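PDB 3ZVK: antitoxin VapB2 from Rickettsia felis, which neutralises its cognate toxin VapC2, partially inhibiting that toxin's RNase activity, and binds DNA of their probable promoter. Local coordinates for residues F[23-28]-F[41-46]. Sequence-based numbering, arbitrary orientation.
Sequences FSVKEV and PLPNSW
Pro-41 is met from two directions by apolar side chains of 23-28, a small example of how a proline that ends a strand can be packed by the chain leading into its neighbour. The ring of Phe-23 crosses the pyrrolidine at about a right angle and turns its edge to it, CE2 lying 3.7 Å from Pro-41 CD, which sits near the aromatic plane. One face of the same ring receives Val-28 CG1, 3.6 Å above the plane and displaced toward the rim. Val-25 approaches Pro-41 at a slant: its CG2 packs on Pro-41 CB at 3.7 Å, while its CG1, set anti to the carbonyl carbon (chi1 -65°) and also near that proline carbon, touches Pro-43 CB at 4.0 Å. One valine thus bridges two prolines.

Between those prolines, Leu-42 supplies the polar tie. Its N-H is given to Glu-27 O over 3.1 Å, moderately bent at 152°, with the donor tilted out of the carbonyl plane. Leu-42 CB rests 3.8 Å from Val-28 C, against backbone rather than another side chain. The Glu-27 chain, extended beyond CG, crosses that of Asn-44 at a slant, but Glu-27 OE1 and Asn-44 ND2 stay 3.9 Å apart, too far for a hydrogen bond, with the carboxylate and amide planes 52° apart; the carboxylate instead makes a salt bridge through OE2 to Lys-5 of the second antitoxin subunit.

Val-28 and Pro-41 form an antiparallel non-hydrogen-bonded pair where strands 27-33 and 36-41 meet at the open end of their hairpin. A strand of the second subunit continues the sheet beside Glu-27 and Val-28, consistent with the intertwined dimer of the SpoVT-AbrB/MazE fold, and 41-46 links strand 36-41 of this DNA-binding fold to helix 46-55, at whose start Trp-46 makes a cation-pi contact with Arg-67 of the toxin chain.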
ATOM      1  N   PHE F  23      -3.952  -5.625  11.267  1.00 50.97           N
ATOM      2  CA  PHE F  23      -3.587  -6.779  10.450  1.00 51.63           C
ATOM      3  C   PHE F  23      -4.149  -6.581   9.050  1.00 58.23           C
ATOM      4  O   PHE F  23      -5.171  -5.904   8.887  1.00 56.13           O
ATOM      5  CB  PHE F  23      -4.114  -8.063  11.081  1.00 53.03           C
ATOM      6  CG  PHE F  23      -3.334  -8.525  12.294  1.00 55.34           C
ATOM      7  CD1 PHE F  23      -3.683  -8.097  13.575  1.00 55.84           C
ATOM      8  CD2 PHE F  23      -2.271  -9.423  12.162  1.00 58.90           C
ATOM      9  CE1 PHE F  23      -2.975  -8.546  14.698  1.00 58.25           C
ATOM     10  CE2 PHE F  23      -1.561  -9.871  13.290  1.00 59.21           C
ATOM     11  CZ  PHE F  23      -1.919  -9.432  14.546  1.00 57.20           C
ATOM     12  N   SER F  24      -3.467  -7.139   8.040  1.00 58.78           N
ATOM     13  CA  SER F  24      -3.928  -7.060   6.651  1.00 59.19           C
ATOM     14  C   SER F  24      -4.606  -8.366   6.264  1.00 64.36           C
ATOM     15  O   SER F  24      -5.036  -8.510   5.130  1.00 65.24           O
ATOM     16  CB  SER F  24      -2.789  -6.696   5.702  1.00 62.51           C
ATOM     17  OG  SER F  24      -1.842  -7.746   5.618  1.00 72.97           O
ATOM     18  N   VAL F  25      -4.744  -9.292   7.229  1.00 62.17           N
ATOM     19  CA  VAL F  25      -5.410 -10.600   7.071  1.00 63.48           C
ATOM     20  C   VAL F  25      -6.758 -10.571   7.822  1.00 65.90           C
ATOM     21  O   VAL F  25      -6.969  -9.681   8.639  1.00 64.11           O
ATOM     22  CB  VAL F  25      -4.501 -11.786   7.517  1.00 69.26           C
ATOM     23  CG1 VAL F  25      -3.284 -11.911   6.608  1.00 69.58           C
ATOM     24  CG2 VAL F  25      -4.071 -11.646   8.974  1.00 69.22           C
ATOM     25  N   LYS F  26      -7.674 -11.510   7.542  1.00 62.64           N
ATOM     26  CA  LYS F  26      -8.985 -11.502   8.212  1.00 61.99           C
ATOM     27  C   LYS F  26      -9.042 -12.503   9.363  1.00 64.56           C
ATOM     28  O   LYS F  26      -9.980 -12.489  10.165  1.00 64.38           O
ATOM     29  CB  LYS F  26     -10.129 -11.708   7.203  1.00 64.88           C
ATOM     30  CG  LYS F  26     -10.270 -10.509   6.257  1.00 71.50           C
ATOM     31  CD  LYS F  26     -11.713 -10.153   5.967  1.00 80.13           C
ATOM     32  CE  LYS F  26     -11.953  -8.686   5.640  1.00 81.19           C
ATOM     33  NZ  LYS F  26     -11.368  -8.244   4.342  1.00 82.93           N
ATOM     34  N   GLU F  27      -8.003 -13.349   9.452  1.00 58.65           N
ATOM     35  CA  GLU F  27      -7.856 -14.368  10.466  1.00 58.68           C
ATOM     36  C   GLU F  27      -6.442 -14.351  11.029  1.00 60.60           C
ATOM     37  O   GLU F  27      -5.489 -14.049  10.311  1.00 59.81           O
ATOM     38  CB  GLU F  27      -8.165 -15.747   9.875  1.00 61.81           C
ATOM     39  CG  GLU F  27      -9.649 -16.062   9.811  1.00 76.01           C
ATOM     40  CD  GLU F  27      -9.996 -17.489   9.429  1.00104.70           C
ATOM     41  OE1 GLU F  27      -9.443 -17.986   8.420  1.00105.08           O
ATOM     42  OE2 GLU F  27     -10.827 -18.108  10.136  1.00 94.72           O
ATOM     43  N   VAL F  28      -6.306 -14.688  12.319  1.00 55.99           N
ATOM     44  CA  VAL F  28      -5.022 -14.774  13.006  1.00 55.13           C
ATOM     45  C   VAL F  28      -4.933 -16.029  13.831  1.00 59.14           C
ATOM     46  O   VAL F  28      -5.944 -16.560  14.278  1.00 60.89           O
ATOM     47  CB  VAL F  28      -4.671 -13.529  13.870  1.00 58.32           C
ATOM     48  CG1 VAL F  28      -4.304 -12.322  13.015  1.00 57.28           C
ATOM     49  CG2 VAL F  28      -5.757 -13.195  14.896  1.00 57.75           C
ATOM     50  N   PRO F  41      -0.377 -13.236  11.765  1.00 62.10           N
ATOM     51  CA  PRO F  41      -1.223 -13.307  10.553  1.00 62.81           C
ATOM     52  C   PRO F  41      -1.399 -14.721   9.995  1.00 71.85           C
ATOM     53  O   PRO F  41      -0.416 -15.408   9.718  1.00 73.04           O
ATOM     54  CB  PRO F  41      -0.533 -12.363   9.557  1.00 63.58           C
ATOM     55  CG  PRO F  41       0.824 -12.103  10.117  1.00 67.58           C
ATOM     56  CD  PRO F  41       0.740 -12.277  11.590  1.00 63.31           C
ATOM     57  N   LEU F  42      -2.660 -15.167   9.886  1.00 71.09           N
ATOM     58  CA  LEU F  42      -3.007 -16.500   9.396  1.00 73.26           C
ATOM     59  C   LEU F  42      -3.857 -16.462   8.104  1.00 82.28           C
ATOM     60  O   LEU F  42      -5.086 -16.647   8.157  1.00 82.34           O
ATOM     61  CB  LEU F  42      -3.700 -17.305  10.500  1.00 73.44           C
ATOM     62  CG  LEU F  42      -3.794 -18.797  10.298  1.00 78.21           C
ATOM     63  CD1 LEU F  42      -2.643 -19.512  10.990  1.00 79.33           C
ATOM     64  CD2 LEU F  42      -5.086 -19.293  10.821  1.00 78.36           C
ATOM     65  N   PRO F  43      -3.229 -16.223   6.924  1.00 81.01           N
ATOM     66  CA  PRO F  43      -4.016 -16.267   5.680  1.00 80.70           C
ATOM     67  C   PRO F  43      -4.176 -17.713   5.184  1.00 83.35           C
ATOM     68  O   PRO F  43      -3.279 -18.547   5.379  1.00 82.57           O
ATOM     69  CB  PRO F  43      -3.201 -15.401   4.715  1.00 82.14           C
ATOM     70  CG  PRO F  43      -1.771 -15.511   5.208  1.00 87.36           C
ATOM     71  CD  PRO F  43      -1.790 -16.003   6.645  1.00 83.08           C
ATOM     72  N   ASN F  44      -5.341 -18.011   4.574  1.00 79.84           N
ATOM     73  CA  ASN F  44      -5.662 -19.316   3.988  1.00 80.96           C
ATOM     74  C   ASN F  44      -4.717 -19.519   2.814  1.00 84.03           C
ATOM     75  O   ASN F  44      -4.533 -18.585   2.042  1.00 83.88           O
ATOM     76  CB  ASN F  44      -7.121 -19.334   3.484  1.00 82.92           C
ATOM     77  CG  ASN F  44      -8.168 -19.584   4.550  1.00108.95           C
ATOM     78  OD1 ASN F  44      -8.142 -20.607   5.259  1.00108.50           O
ATOM     79  ND2 ASN F  44      -9.152 -18.687   4.639  1.00 95.00           N
ATOM     80  N   SER F  45      -4.082 -20.691   2.689  1.00 80.44           N
ATOM     81  CA  SER F  45      -3.172 -20.927   1.559  1.00 79.94           C
ATOM     82  C   SER F  45      -3.993 -21.148   0.286  1.00 82.42           C
ATOM     83  O   SER F  45      -5.171 -21.502   0.388  1.00 82.17           O
ATOM     84  CB  SER F  45      -2.278 -22.142   1.826  1.00 84.45           C
ATOM     85  OG  SER F  45      -2.901 -23.395   1.572  1.00 90.84           O
ATOM     86  N   TRP F  46      -3.381 -20.982  -0.909  1.00 78.14           N
ATOM     87  CA  TRP F  46      -4.086 -21.303  -2.151  1.00 77.88           C
ATOM     88  C   TRP F  46      -4.447 -22.790  -2.201  1.00 82.35           C
ATOM     89  O   TRP F  46      -5.482 -23.120  -2.782  1.00 82.43           O
ATOM     90  CB  TRP F  46      -3.304 -20.888  -3.395  1.00 76.41           C
ATOM     91  CG  TRP F  46      -3.547 -19.469  -3.818  1.00 75.04           C
ATOM     92  CD1 TRP F  46      -2.628 -18.465  -3.855  1.00 76.76           C
ATOM     93  CD2 TRP F  46      -4.782 -18.903  -4.295  1.00 73.59           C
ATOM     94  NE1 TRP F  46      -3.195 -17.323  -4.365  1.00 74.54           N
ATOM     95  CE2 TRP F  46      -4.519 -17.560  -4.637  1.00 76.04           C
ATOM     96  CE3 TRP F  46      -6.075 -19.414  -4.512  1.00 74.87           C
ATOM     97  CZ2 TRP F  46      -5.511 -16.709  -5.154  1.00 73.97           C
ATOM     98  CZ3 TRP F  46      -7.057 -18.566  -4.998  1.00 74.88           C
ATOM     99  CH2 TRP F  46      -6.776 -17.229  -5.304  1.00 73.84           C
TER